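Local structure of capsular polysaccharide biosynthesis protein (Burkholderia pseudomallei, 4BQN) at residues Y97-N108 against C190-N200; V121-V130 against V288-A296. The protein binds coenzyme A and is probably an acetyltransferase acting in the biosynthesis of the capsular polysaccharide. The protein carries 1 engineered substitution. One frame throughout, in Å; residues are numbered along the deposited sequence.

Contact 1 of 2, residues Y97-N108 against C190-N200. With COA (coenzyme A), chain C.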
loop_
_atom_site.group_PDB
_atom_site.type_symbol
_atom_site.label_atom_id
_atom_site.label_comp_id
_atom_site.label_asym_id
_atom_site.label_seq_id
_atom_site.Cartn_x
_atom_site.Cartn_y
_atom_site.Cartn_z
ATOM N N TYR A 97 6.349 -0.202 -5.480
ATOM C CA TYR A 97 5.546 0.256 -4.362
ATOM C C TYR A 97 4.125 -0.249 -4.623
ATOM O O TYR A 97 3.467 0.154 -5.602
ATOM C CB TYR A 97 5.585 1.774 -4.228
ATOM C CG TYR A 97 4.689 2.263 -3.125
ATOM C CD1 TYR A 97 4.954 1.945 -1.787
ATOM C CD2 TYR A 97 3.554 3.013 -3.413
ATOM C CE1 TYR A 97 4.128 2.386 -0.769
ATOM C CE2 TYR A 97 2.716 3.462 -2.399
ATOM C CZ TYR A 97 3.007 3.140 -1.080
ATOM O OH TYR A 97 2.209 3.577 -0.061
ATOM N N MET A 98 3.658 -1.164 -3.786
ATOM C CA MET A 98 2.410 -1.854 -4.054
ATOM C C MET A 98 1.233 -1.059 -3.478
ATOM O O MET A 98 1.078 -0.954 -2.263
ATOM C CB MET A 98 2.469 -3.264 -3.462
ATOM C CG MET A 98 3.540 -4.115 -4.099
ATOM S SD MET A 98 3.892 -5.645 -3.214
ATOM C CE MET A 98 5.023 -5.039 -1.954
ATOM N N HIS A 99 0.389 -0.533 -4.357
ATOM C CA HIS A 99 -0.773 0.259 -3.984
ATOM C C HIS A 99 -1.903 -0.195 -4.897
ATOM O O HIS A 99 -1.713 -0.330 -6.114
ATOM C CB HIS A 99 -0.443 1.746 -4.122
ATOM C CG HIS A 99 -1.579 2.675 -3.841
ATOM N ND1 HIS A 99 -1.561 3.579 -2.798
ATOM C CD2 HIS A 99 -2.746 2.882 -4.501
ATOM C CE1 HIS A 99 -2.668 4.300 -2.830
ATOM N NE2 HIS A 99 -3.407 3.893 -3.850
ATOM N N TRP A 100 -3.062 -0.467 -4.312
ATOM C CA TRP A 100 -4.178 -1.028 -5.069
ATOM C C TRP A 100 -5.466 -0.694 -4.350
ATOM O O TRP A 100 -5.688 -1.172 -3.234
ATOM C CB TRP A 100 -4.010 -2.548 -5.157
ATOM C CG TRP A 100 -5.028 -3.242 -5.984
ATOM C CD1 TRP A 100 -6.176 -3.865 -5.552
ATOM C CD2 TRP A 100 -4.961 -3.455 -7.402
ATOM N NE1 TRP A 100 -6.836 -4.431 -6.626
ATOM C CE2 TRP A 100 -6.119 -4.185 -7.771
ATOM C CE3 TRP A 100 -4.044 -3.088 -8.403
ATOM C CZ2 TRP A 100 -6.367 -4.574 -9.088
ATOM C CZ3 TRP A 100 -4.290 -3.476 -9.711
ATOM C CH2 TRP A 100 -5.451 -4.198 -10.044
ATOM N N GLU A 101 -6.320 0.104 -4.988
ATOM C CA GLU A 101 -7.585 0.568 -4.386
ATOM C C GLU A 101 -8.769 -0.329 -4.753
ATOM O O GLU A 101 -9.898 -0.037 -4.395
ATOM C CB GLU A 101 -7.854 2.032 -4.771
ATOM C CG GLU A 101 -6.787 2.945 -4.211
ATOM C CD GLU A 101 -6.887 4.358 -4.714
ATOM O OE1 GLU A 101 -7.999 4.783 -5.083
ATOM O OE2 GLU A 101 -5.840 5.026 -4.734
ATOM N N GLY A 102 -8.516 -1.428 -5.462
ATOM C CA GLY A 102 -9.615 -2.191 -6.025
ATOM C C GLY A 102 -10.528 -2.861 -5.022
ATOM O O GLY A 102 -11.695 -3.069 -5.314
ATOM N N TYR A 103 -10.041 -3.190 -3.829
ATOM C CA TYR A 103 -10.950 -3.765 -2.829
ATOM C C TYR A 103 -11.781 -2.710 -2.121
ATOM O O TYR A 103 -12.922 -2.979 -1.717
ATOM C CB TYR A 103 -10.187 -4.546 -1.771
ATOM C CG TYR A 103 -9.405 -5.694 -2.338
ATOM C CD1 TYR A 103 -10.041 -6.859 -2.762
ATOM C CD2 TYR A 103 -8.010 -5.635 -2.420
ATOM C CE1 TYR A 103 -9.312 -7.922 -3.292
ATOM C CE2 TYR A 103 -7.277 -6.684 -2.945
ATOM C CZ TYR A 103 -7.924 -7.828 -3.358
ATOM O OH TYR A 103 -7.170 -8.856 -3.856
ATOM N N HIS A 104 -11.189 -1.530 -1.939
ATOM C CA HIS A 104 -11.771 -0.493 -1.075
ATOM C C HIS A 104 -11.741 0.824 -1.834
ATOM O O HIS A 104 -10.978 1.735 -1.505
ATOM C CB HIS A 104 -11.006 -0.379 0.260
ATOM C CG HIS A 104 -10.443 -1.674 0.755
ATOM N ND1 HIS A 104 -9.088 -1.939 0.747
ATOM C CD2 HIS A 104 -11.044 -2.781 1.269
ATOM C CE1 HIS A 104 -8.880 -3.152 1.227
ATOM N NE2 HIS A 104 -10.050 -3.684 1.560
ATOM N N PRO A 105 -12.588 0.947 -2.864
ATOM C CA PRO A 105 -12.430 2.088 -3.757
ATOM C C PRO A 105 -12.831 3.417 -3.109
ATOM O O PRO A 105 -12.577 4.472 -3.685
ATOM C CB PRO A 105 -13.355 1.747 -4.947
ATOM C CG PRO A 105 -13.619 0.289 -4.841
ATOM C CD PRO A 105 -13.563 -0.026 -3.371
ATOM N N THR A 106 -13.461 3.365 -1.932
ATOM C CA THR A 106 -13.863 4.581 -1.233
ATOM C C THR A 106 -12.817 5.066 -0.221
ATOM O O THR A 106 -13.037 6.077 0.435
ATOM C CB THR A 106 -15.187 4.368 -0.472
ATOM O OG1 THR A 106 -14.988 3.417 0.567
ATOM C CG2 THR A 106 -16.302 3.894 -1.403
ATOM N N VAL A 107 -11.695 4.351 -0.085
ATOM C CA VAL A 107 -10.748 4.600 1.008
ATOM C C VAL A 107 -9.502 5.293 0.484
ATOM O O VAL A 107 -8.962 4.921 -0.549
ATOM C CB VAL A 107 -10.378 3.285 1.745
ATOM C CG1 VAL A 107 -9.307 3.502 2.807
ATOM C CG2 VAL A 107 -11.618 2.642 2.358
ATOM N N ASN A 108 -9.020 6.280 1.223
ATOM C CA ASN A 108 -7.716 6.861 0.953
ATOM C C ASN A 108 -7.105 7.329 2.273
ATOM O O ASN A 108 -7.498 6.850 3.333
ATOM C CB ASN A 108 -7.807 7.949 -0.122
ATOM C CG ASN A 108 -6.531 8.039 -0.937
ATOM O OD1 ASN A 108 -5.505 8.500 -0.439
ATOM N ND2 ASN A 108 -6.570 7.562 -2.173
ATOM N N CYS A 190 -6.618 -10.778 -7.971
ATOM C CA CYS A 190 -7.223 -9.929 -6.943
ATOM C C CYS A 190 -8.639 -10.355 -6.549
ATOM O O CYS A 190 -9.025 -10.205 -5.381
ATOM C CB CYS A 190 -7.184 -8.449 -7.344
ATOM S SG CYS A 190 -8.128 -8.009 -8.815
ATOM N N ARG A 191 -9.408 -10.914 -7.490
ATOM C CA ARG A 191 -10.776 -11.301 -7.156
ATOM C C ARG A 191 -10.857 -12.668 -6.498
ATOM O O ARG A 191 -11.873 -12.990 -5.872
ATOM C CB ARG A 191 -11.679 -11.218 -8.378
ATOM C CG ARG A 191 -11.731 -9.813 -8.950
ATOM C CD ARG A 191 -12.962 -9.585 -9.795
ATOM N NE ARG A 191 -12.747 -8.488 -10.729
ATOM C CZ ARG A 191 -13.584 -8.167 -11.705
ATOM N NH1 ARG A 191 -14.717 -8.846 -11.859
ATOM N NH2 ARG A 191 -13.287 -7.163 -12.524
ATOM N N GLN A 192 -9.784 -13.450 -6.626
ATOM C CA GLN A 192 -9.757 -14.817 -6.120
ATOM C C GLN A 192 -9.130 -14.920 -4.739
ATOM O O GLN A 192 -9.508 -15.787 -3.944
ATOM C CB GLN A 192 -8.984 -15.721 -7.083
ATOM C CG GLN A 192 -9.712 -16.015 -8.391
ATOM C CD GLN A 192 -9.685 -14.845 -9.356
ATOM O OE1 GLN A 192 -8.705 -14.107 -9.421
ATOM N NE2 GLN A 192 -10.767 -14.664 -10.100
ATOM N N LYS A 193 -8.168 -14.035 -4.470
ATOM C CA LYS A 193 -7.376 -14.050 -3.238
ATOM C C LYS A 193 -7.296 -12.630 -2.719
ATOM O O LYS A 193 -7.099 -11.702 -3.494
ATOM C CB LYS A 193 -5.946 -14.528 -3.525
ATOM C CG LYS A 193 -5.828 -15.978 -3.935
ATOM C CD LYS A 193 -4.457 -16.252 -4.533
ATOM C CE LYS A 193 -4.546 -17.343 -5.587
ATOM N NZ LYS A 193 -5.376 -16.946 -6.762
ATOM N N ARG A 194 -7.415 -12.459 -1.410
ATOM C CA ARG A 194 -7.303 -11.121 -0.834
ATOM C C ARG A 194 -5.833 -10.728 -0.797
ATOM O O ARG A 194 -5.061 -11.283 -0.031
ATOM C CB ARG A 194 -7.895 -11.095 0.574
ATOM C CG ARG A 194 -7.983 -9.703 1.170
ATOM C CD ARG A 194 -8.339 -9.731 2.646
ATOM N NE ARG A 194 -9.586 -10.444 2.964
ATOM C CZ ARG A 194 -10.790 -9.874 3.060
ATOM N NH1 ARG A 194 -10.948 -8.589 2.795
ATOM N NH2 ARG A 194 -11.849 -10.593 3.410
ATOM N N LEU A 195 -5.456 -9.765 -1.635
ATOM C CA LEU A 195 -4.048 -9.408 -1.803
ATOM C C LEU A 195 -3.623 -8.159 -1.025
ATOM O O LEU A 195 -2.429 -7.919 -0.845
ATOM C CB LEU A 195 -3.724 -9.217 -3.286
ATOM C CG LEU A 195 -3.867 -10.468 -4.172
ATOM C CD1 LEU A 195 -3.491 -10.124 -5.608
ATOM C CD2 LEU A 195 -3.041 -11.635 -3.634
ATOM N N PHE A 196 -4.600 -7.383 -0.567
ATOM C CA PHE A 196 -4.357 -6.145 0.192
ATOM C C PHE A 196 -5.340 -6.066 1.341
ATOM O O PHE A 196 -6.535 -6.299 1.130
ATOM C CB PHE A 196 -4.522 -4.890 -0.668
ATOM C CG PHE A 196 -3.421 -4.687 -1.677
ATOM C CD1 PHE A 196 -3.407 -5.373 -2.890
ATOM C CD2 PHE A 196 -2.397 -3.781 -1.419
ATOM C CE1 PHE A 196 -2.395 -5.163 -3.821
ATOM C CE2 PHE A 196 -1.383 -3.560 -2.359
ATOM C CZ PHE A 196 -1.379 -4.265 -3.549
ATOM N N TYR A 197 -4.845 -5.692 2.528
ATOM C CA TYR A 197 -5.694 -5.345 3.675
ATOM C C TYR A 197 -6.121 -3.861 3.647
ATOM O O TYR A 197 -7.199 -3.497 4.147
ATOM C CB TYR A 197 -4.923 -5.589 4.965
ATOM C CG TYR A 197 -4.716 -7.036 5.313
ATOM C CD1 TYR A 197 -5.791 -7.925 5.386
ATOM C CD2 TYR A 197 -3.436 -7.511 5.621
ATOM C CE1 TYR A 197 -5.600 -9.255 5.732
ATOM C CE2 TYR A 197 -3.234 -8.847 5.982
ATOM C CZ TYR A 197 -4.320 -9.718 6.039
ATOM O OH TYR A 197 -4.162 -11.041 6.389
ATOM N N THR A 198 -5.245 -3.007 3.120
ATOM C CA THR A 198 -5.546 -1.608 2.826
ATOM C C THR A 198 -4.862 -1.325 1.503
ATOM O O THR A 198 -4.055 -2.163 1.023
ATOM C CB THR A 198 -4.965 -0.627 3.849
ATOM O OG1 THR A 198 -3.551 -0.556 3.625
ATOM C CG2 THR A 198 -5.230 -1.087 5.295
ATOM N N MET A 199 -5.154 -0.177 0.892
ATOM C CA MET A 199 -4.594 0.151 -0.415
ATOM C C MET A 199 -3.086 -0.029 -0.496
ATOM O O MET A 199 -2.549 -0.277 -1.570
ATOM C CB MET A 199 -4.960 1.578 -0.808
ATOM C CG MET A 199 -4.426 2.663 0.107
ATOM S SD MET A 199 -5.196 4.227 -0.352
ATOM C CE MET A 199 -4.197 5.376 0.583
ATOM N N ASN A 200 -2.387 0.152 0.630
ATOM C CA ASN A 200 -0.917 0.062 0.591
ATOM C C ASN A 200 -0.333 -0.924 1.608
ATOM O O ASN A 200 0.867 -0.903 1.898
ATOM C CB ASN A 200 -0.292 1.466 0.683
ATOM C CG ASN A 200 -0.777 2.218 1.905
ATOM O OD1 ASN A 200 -1.125 1.592 2.900
ATOM N ND2 ASN A 200 -0.845 3.544 1.819
HETATM N N1A COA C . -2.294 4.516 -7.288
HETATM C C2A COA C . -2.755 5.662 -6.727
HETATM N N3A COA C . -2.029 6.386 -5.858
HETATM C C4A COA C . -0.773 5.991 -5.550
HETATM C C5A COA C . -0.212 4.775 -6.127
HETATM C C6A COA C . -1.061 4.027 -7.046
HETATM N N6A COA C . -0.606 2.888 -7.608
HETATM N N7A COA C . 1.043 4.615 -5.647
HETATM C C8A COA C . 1.275 5.669 -4.825
HETATM N N9A COA C . 0.184 6.465 -4.753
HETATM C C1B COA C . 0.026 7.729 -4.023
HETATM C C2B COA C . 0.760 7.817 -2.696
HETATM O O2B COA C . -0.042 7.277 -1.645
HETATM C C3B COA C . 0.950 9.323 -2.602
HETATM O O3B COA C . -0.319 9.881 -2.214
HETATM P P3B COA C . -0.480 11.407 -1.732
HETATM O O7A COA C . -1.913 11.473 -1.269
HETATM O O8A COA C . 0.516 11.553 -0.612
HETATM O O9A COA C . -0.175 12.269 -2.934
HETATM C C4B COA C . 1.232 9.727 -4.049
HETATM O O4B COA C . 0.649 8.707 -4.861
HETATM C C5B COA C . 2.717 9.873 -4.382
HETATM O O5B COA C . 3.347 8.642 -4.047
HETATM P P1A COA C . 4.385 7.932 -5.015
HETATM O O1A COA C . 4.696 6.605 -4.389
HETATM O O2A COA C . 3.883 7.930 -6.429
HETATM O O3A COA C . 5.692 8.852 -5.030
HETATM P P2A COA C . 6.716 9.406 -3.916
HETATM O O4A COA C . 6.562 10.906 -3.877
HETATM O O5A COA C . 8.059 8.848 -4.299
HETATM O O6A COA C . 6.244 8.818 -2.514
HETATM C CBP COA C . 5.789 7.323 -0.695
HETATM C CCP COA C . 6.581 7.520 -1.986
HETATM C CDP COA C . 6.098 5.958 -0.090
HETATM C CEP COA C . 6.258 8.366 0.305
HETATM C CAP COA C . 4.283 7.475 -1.034
HETATM O OAP COA C . 3.845 6.360 -1.812
HETATM C C9P COA C . 3.311 7.657 0.121
HETATM O O9P COA C . 3.118 8.768 0.598
HETATM N N8P COA C . 2.632 6.589 0.554
HETATM C C7P COA C . 1.631 6.680 1.610
HETATM C C6P COA C . 2.189 6.837 3.013
HETATM C C5P COA C . 3.025 5.625 3.326
HETATM O O5P COA C . 4.222 5.600 3.080
HETATM N N4P COA C . 2.372 4.617 3.873
HETATM C C3P COA C . 3.033 3.392 4.222
HETATM C C2P COA C . 2.362 2.235 3.519
HETATM S S1P COA C . 3.497 0.906 3.470
HETATM O O HOH W 1 -0.065 4.688 -0.823
HETATM O O HOH W 2 -7.775 0.649 1.350
HETATM O O HOH W 3 -9.169 -6.418 2.089
#

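Contact 2 of 2, residues V121-V130 against V288-A296. With COA (coenzyme A), chain C.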
loop_
_atom_site.group_PDB
_atom_site.type_symbol
_atom_site.label_atom_id
_atom_site.label_comp_id
_atom_site.label_asym_id
_atom_site.label_seq_id
_atom_site.Cartn_x
_atom_site.Cartn_y
_atom_site.Cartn_z
ATOM N N VAL A 121 -8.987 6.954 5.781
ATOM C CA VAL A 121 -10.323 7.503 5.913
ATOM C C VAL A 121 -11.167 7.116 4.706
ATOM O O VAL A 121 -10.644 6.705 3.662
ATOM C CB VAL A 121 -10.303 9.045 6.039
ATOM C CG1 VAL A 121 -9.575 9.490 7.310
ATOM C CG2 VAL A 121 -9.683 9.694 4.809
ATOM N N ASP A 122 -12.476 7.220 4.859
ATOM C CA ASP A 122 -13.372 6.929 3.755
ATOM C C ASP A 122 -13.646 8.230 3.004
ATOM O O ASP A 122 -14.355 9.115 3.490
ATOM C CB ASP A 122 -14.646 6.235 4.248
ATOM C CG ASP A 122 -15.466 5.673 3.113
ATOM O OD1 ASP A 122 -15.891 6.469 2.250
ATOM O OD2 ASP A 122 -15.632 4.431 3.059
ATOM N N ALA A 123 -13.023 8.361 1.838
ATOM C CA ALA A 123 -13.162 9.539 1.006
ATOM C C ALA A 123 -14.563 9.719 0.446
ATOM O O ALA A 123 -14.966 10.850 0.179
ATOM C CB ALA A 123 -12.143 9.521 -0.119
ATOM N N LEU A 124 -15.315 8.638 0.250
ATOM C CA LEU A 124 -16.689 8.829 -0.211
ATOM C C LEU A 124 -17.505 9.522 0.873
ATOM O O LEU A 124 -18.330 10.367 0.571
ATOM C CB LEU A 124 -17.325 7.507 -0.644
ATOM C CG LEU A 124 -18.649 7.691 -1.398
ATOM C CD1 LEU A 124 -18.471 8.480 -2.691
ATOM C CD2 LEU A 124 -19.260 6.336 -1.687
ATOM N N ILE A 125 -17.265 9.167 2.133
ATOM C CA ILE A 125 -17.879 9.885 3.261
ATOM C C ILE A 125 -17.512 11.371 3.223
ATOM O O ILE A 125 -18.370 12.215 3.445
ATOM C CB ILE A 125 -17.565 9.199 4.601
ATOM C CG1 ILE A 125 -18.391 7.921 4.668
ATOM C CG2 ILE A 125 -17.875 10.110 5.794
ATOM C CD1 ILE A 125 -18.217 7.093 5.919
ATOM N N ALA A 126 -16.246 11.691 2.945
ATOM C CA ALA A 126 -15.876 13.102 2.782
ATOM C C ALA A 126 -16.755 13.810 1.738
ATOM O O ALA A 126 -17.242 14.914 1.976
ATOM C CB ALA A 126 -14.398 13.254 2.442
ATOM N N GLY A 127 -16.981 13.158 0.599
ATOM C CA GLY A 127 -17.873 13.716 -0.422
ATOM C C GLY A 127 -19.303 13.890 0.057
ATOM O O GLY A 127 -19.948 14.894 -0.235
ATOM N N ALA A 128 -19.792 12.911 0.809
ATOM C CA ALA A 128 -21.126 12.991 1.400
ATOM C C ALA A 128 -21.238 14.163 2.384
ATOM O O ALA A 128 -22.240 14.886 2.374
ATOM C CB ALA A 128 -21.476 11.677 2.073
ATOM N N VAL A 129 -20.215 14.356 3.216
ATOM C CA VAL A 129 -20.181 15.487 4.156
ATOM C C VAL A 129 -20.275 16.816 3.397
ATOM O O VAL A 129 -21.047 17.708 3.767
ATOM C CB VAL A 129 -18.912 15.432 5.039
ATOM C CG1 VAL A 129 -18.685 16.738 5.798
ATOM C CG2 VAL A 129 -19.000 14.270 6.010
ATOM N N VAL A 130 -19.508 16.940 2.317
ATOM C CA VAL A 130 -19.549 18.148 1.491
ATOM C C VAL A 130 -20.943 18.382 0.896
ATOM O O VAL A 130 -21.390 19.528 0.824
ATOM C CB VAL A 130 -18.462 18.125 0.384
ATOM C CG1 VAL A 130 -18.637 19.277 -0.594
ATOM C CG2 VAL A 130 -17.079 18.171 1.015
ATOM N N VAL A 288 -12.210 19.680 3.806
ATOM C CA VAL A 288 -12.787 18.379 3.464
ATOM C C VAL A 288 -13.171 18.363 1.969
ATOM O O VAL A 288 -12.934 17.371 1.262
ATOM C CB VAL A 288 -13.983 18.035 4.371
ATOM C CG1 VAL A 288 -14.634 16.722 3.946
ATOM C CG2 VAL A 288 -13.524 17.924 5.818
ATOM N N SER A 289 -13.740 19.459 1.470
ATOM C CA SER A 289 -14.067 19.561 0.042
ATOM C C SER A 289 -12.815 19.503 -0.857
ATOM O O SER A 289 -12.799 18.824 -1.887
ATOM C CB SER A 289 -14.857 20.837 -0.227
ATOM O OG SER A 289 -15.276 20.894 -1.578
ATOM N N ALA A 290 -11.759 20.206 -0.464
ATOM C CA ALA A 290 -10.514 20.154 -1.231
ATOM C C ALA A 290 -9.965 18.728 -1.282
ATOM O O ALA A 290 -9.486 18.263 -2.316
ATOM C CB ALA A 290 -9.478 21.104 -0.662
ATOM N N PHE A 291 -10.045 18.032 -0.153
ATOM C CA PHE A 291 -9.604 16.639 -0.075
ATOM C C PHE A 291 -10.433 15.762 -1.019
ATOM O O PHE A 291 -9.885 14.994 -1.829
ATOM C CB PHE A 291 -9.714 16.127 1.375
ATOM C CG PHE A 291 -9.567 14.637 1.510
ATOM C CD1 PHE A 291 -8.365 14.010 1.187
ATOM C CD2 PHE A 291 -10.612 13.857 1.989
ATOM C CE1 PHE A 291 -8.227 12.634 1.311
ATOM C CE2 PHE A 291 -10.475 12.479 2.119
ATOM C CZ PHE A 291 -9.282 11.869 1.784
ATOM N N PHE A 292 -11.757 15.885 -0.935
ATOM C CA PHE A 292 -12.604 15.059 -1.771
ATOM C C PHE A 292 -12.339 15.344 -3.247
ATOM O O PHE A 292 -12.261 14.406 -4.050
ATOM C CB PHE A 292 -14.084 15.267 -1.471
ATOM C CG PHE A 292 -14.973 14.415 -2.327
ATOM C CD1 PHE A 292 -14.995 13.036 -2.153
ATOM C CD2 PHE A 292 -15.753 14.980 -3.329
ATOM C CE1 PHE A 292 -15.786 12.229 -2.958
ATOM C CE2 PHE A 292 -16.553 14.180 -4.132
ATOM C CZ PHE A 292 -16.577 12.799 -3.940
ATOM N N ASP A 293 -12.192 16.615 -3.610
ATOM C CA ASP A 293 -11.928 16.967 -5.007
ATOM C C ASP A 293 -10.626 16.344 -5.499
ATOM O O ASP A 293 -10.527 15.878 -6.641
ATOM C CB ASP A 293 -11.855 18.488 -5.188
ATOM C CG ASP A 293 -13.212 19.175 -5.122
ATOM O OD1 ASP A 293 -14.263 18.494 -5.095
ATOM O OD2 ASP A 293 -13.215 20.428 -5.106
ATOM N N ARG A 294 -9.606 16.363 -4.649
ATOM C CA ARG A 294 -8.318 15.789 -5.010
ATOM C C ARG A 294 -8.421 14.282 -5.243
ATOM O O ARG A 294 -7.888 13.763 -6.225
ATOM C CB ARG A 294 -7.273 16.100 -3.933
ATOM C CG ARG A 294 -5.852 15.690 -4.303
ATOM C CD ARG A 294 -4.894 16.180 -3.239
ATOM N NE ARG A 294 -3.485 15.990 -3.577
ATOM C CZ ARG A 294 -2.778 14.915 -3.256
ATOM N NH1 ARG A 294 -3.346 13.907 -2.610
ATOM N NH2 ARG A 294 -1.498 14.849 -3.589
ATOM N N VAL A 295 -9.129 13.576 -4.361
ATOM C CA VAL A 295 -9.340 12.130 -4.532
ATOM C C VAL A 295 -10.183 11.842 -5.784
ATOM O O VAL A 295 -9.859 10.953 -6.581
ATOM C CB VAL A 295 -10.005 11.512 -3.281
ATOM C CG1 VAL A 295 -10.340 10.034 -3.503
ATOM C CG2 VAL A 295 -9.078 11.653 -2.085
ATOM N N ALA A 296 -11.263 12.598 -5.963
ATOM C CA ALA A 296 -12.239 12.284 -6.999
ATOM C C ALA A 296 -11.764 12.625 -8.399
ATOM O O ALA A 296 -12.301 12.095 -9.380
ATOM C CB ALA A 296 -13.546 13.007 -6.705
HETATM N N1A COA C . -2.294 4.516 -7.288
HETATM C C2A COA C . -2.755 5.662 -6.727
HETATM N N3A COA C . -2.029 6.386 -5.858
HETATM C C4A COA C . -0.773 5.991 -5.550
HETATM C C5A COA C . -0.212 4.775 -6.127
HETATM C C6A COA C . -1.061 4.027 -7.046
HETATM N N6A COA C . -0.606 2.888 -7.608
HETATM N N7A COA C . 1.043 4.615 -5.647
HETATM C C8A COA C . 1.275 5.669 -4.825
HETATM N N9A COA C . 0.184 6.465 -4.753
HETATM C C1B COA C . 0.026 7.729 -4.023
HETATM C C2B COA C . 0.760 7.817 -2.696
HETATM O O2B COA C . -0.042 7.277 -1.645
HETATM C C3B COA C . 0.950 9.323 -2.602
HETATM O O3B COA C . -0.319 9.881 -2.214
HETATM P P3B COA C . -0.480 11.407 -1.732
HETATM O O7A COA C . -1.913 11.473 -1.269
HETATM O O8A COA C . 0.516 11.553 -0.612
HETATM O O9A COA C . -0.175 12.269 -2.934
HETATM C C4B COA C . 1.232 9.727 -4.049
HETATM O O4B COA C . 0.649 8.707 -4.861
HETATM C C5B COA C . 2.717 9.873 -4.382
HETATM O O5B COA C . 3.347 8.642 -4.047
HETATM P P1A COA C . 4.385 7.932 -5.015
HETATM O O1A COA C . 4.696 6.605 -4.389
HETATM O O2A COA C . 3.883 7.930 -6.429
HETATM O O3A COA C . 5.692 8.852 -5.030
HETATM P P2A COA C . 6.716 9.406 -3.916
HETATM O O4A COA C . 6.562 10.906 -3.877
HETATM O O5A COA C . 8.059 8.848 -4.299
HETATM O O6A COA C . 6.244 8.818 -2.514
HETATM C CBP COA C . 5.789 7.323 -0.695
HETATM C CCP COA C . 6.581 7.520 -1.986
HETATM C CDP COA C . 6.098 5.958 -0.090
HETATM C CEP COA C . 6.258 8.366 0.305
HETATM C CAP COA C . 4.283 7.475 -1.034
HETATM O OAP COA C . 3.845 6.360 -1.812
HETATM C C9P COA C . 3.311 7.657 0.121
HETATM O O9P COA C . 3.118 8.768 0.598
HETATM N N8P COA C . 2.632 6.589 0.554
HETATM C C7P COA C . 1.631 6.680 1.610
HETATM C C6P COA C . 2.189 6.837 3.013
HETATM C C5P COA C . 3.025 5.625 3.326
HETATM O O5P COA C . 4.222 5.600 3.080
HETATM N N4P COA C . 2.372 4.617 3.873
HETATM C C3P COA C . 3.033 3.392 4.222
HETATM C C2P COA C . 2.362 2.235 3.519
HETATM S S1P COA C . 3.497 0.906 3.470
#

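Contact 1 of 2, residues Y97-N108 against C190-N200
Tyr103 and the loop Cys190-Leu195 illustrate how one hydroxyl can gather several backbone atoms of a loop. Tyr103 OH lies between Cys190 O, at 2.8 Å, and Lys193 O, at 2.9 Å, close enough to hydrogen-bond to either. The one direct backbone bond between the segments runs from Trp100 N to Met199 O at 2.8 Å, and the CA-H of His99 points at the same oxygen.

Aromatic packing continues this seam. Trp100 CB sits over the face of the Phe196 ring, 3.6 Å from its centroid, while Met98 O meets that ring at its edge. His99 is sandwiched: Met199 CB lies over one face and the adenine of coenzyme A over the other. With CG anti to the backbone N (chi1 177°), the imidazole turns its NE2 onto Glu101 OE2, an almost straight 2.8 Å bond in the ring plane that fixes its rotation; Arg299 holds the other carboxylate oxygen.

Water extends the polar network. One molecule joins Tyr97 OH, His99 ND1, Asn200 ND2 and the ligand's O2B, and Tyr97 OH also accepts from COA N8P at 3.1 Å. Asn200 OD1 is hydrogen-bonded to Tyr120 OH.

Together these contacts build part of the coenzyme A pocket. Around it, Trp100 and Phe196 rest on helix 183-189, Trp100 also on helix 153-167, and Met98 on helix 204-217.

Contact 2 of 2, residues V121-V130 against V288-A296
The Phe292 ring lies with one face against Gly127, whose CA stands over the ring centre, 3.4 Å from the centroid and 12° off the normal, a CH-pi contact made by backbone. Ala296 CB covers part of the opposite face, and Ala123 O approaches the ring edge, 3.2 Å from CD1. This oxygen also accepts the helical bond from Gly127 N, so the phenyl edge meets a carbonyl already engaged. Phe291 behaves differently: Ala126 CB comes to its edge, 3.9 Å from CD2, while Val121 CG2 touches CZ obliquely at 3.7 Å. Both phenylalanines carry CG anti to the backbone N; with this shared first torsion, it is their successive positions on the helix that carry the two rings to different places along segment 121-130.

As a worked example of helix packing on small residues, Ala123, Ala126 and Gly127 let helix 288-296 approach to 8.8 Å between axes, the N-to-C directions 130° apart. Ala126 CB meets Val288 CG1, and Ala123 CB meets Val295 CG1 at 3.9 Å. Near the C-terminal end of segment 121-130, Val130 lays CG2 against the backbone of Ser289, 3.5 Å from its CA. No hydrogen bond crosses this apolar interface.

The start of helix 123-130 is N-capped by Asp122, whose OD1 accepts from Ile125 N at 3.0 Å. From another side of helix 288-296, Arg294 reaches out extended to the 3'-phosphate of coenzyme A: NH1 donates to O7A and NH2 to O9A, while Tyr111 adds a cation-pi contact. Helix 300-310 packs against both Leu124 and Phe292.

In the fold
Contacts 1 and 2 have centres about 19 Å apart, yet they join through the two-stranded antiparallel sheet of 107-108 and 121-122, where Asn108 O lies 2.9 Å from Val121 N, probably a hydrogen bond. Thr106 OG1 and Asp122 OD2, 2.8 Å apart, tie the turn before the first strand to the cap of helix 123-130. The segments of the two contacts alternate along the chain, and both contacts reach the same ligand: contact 1 holds the adenine and pantetheine regions, contact 2 the 3'-phosphate. Ser69, Arg167 and Asn172 add further bonds to it. The side chain of Asn200 is about 6 Å from that of Cys14, which can bind coenzyme A covalently.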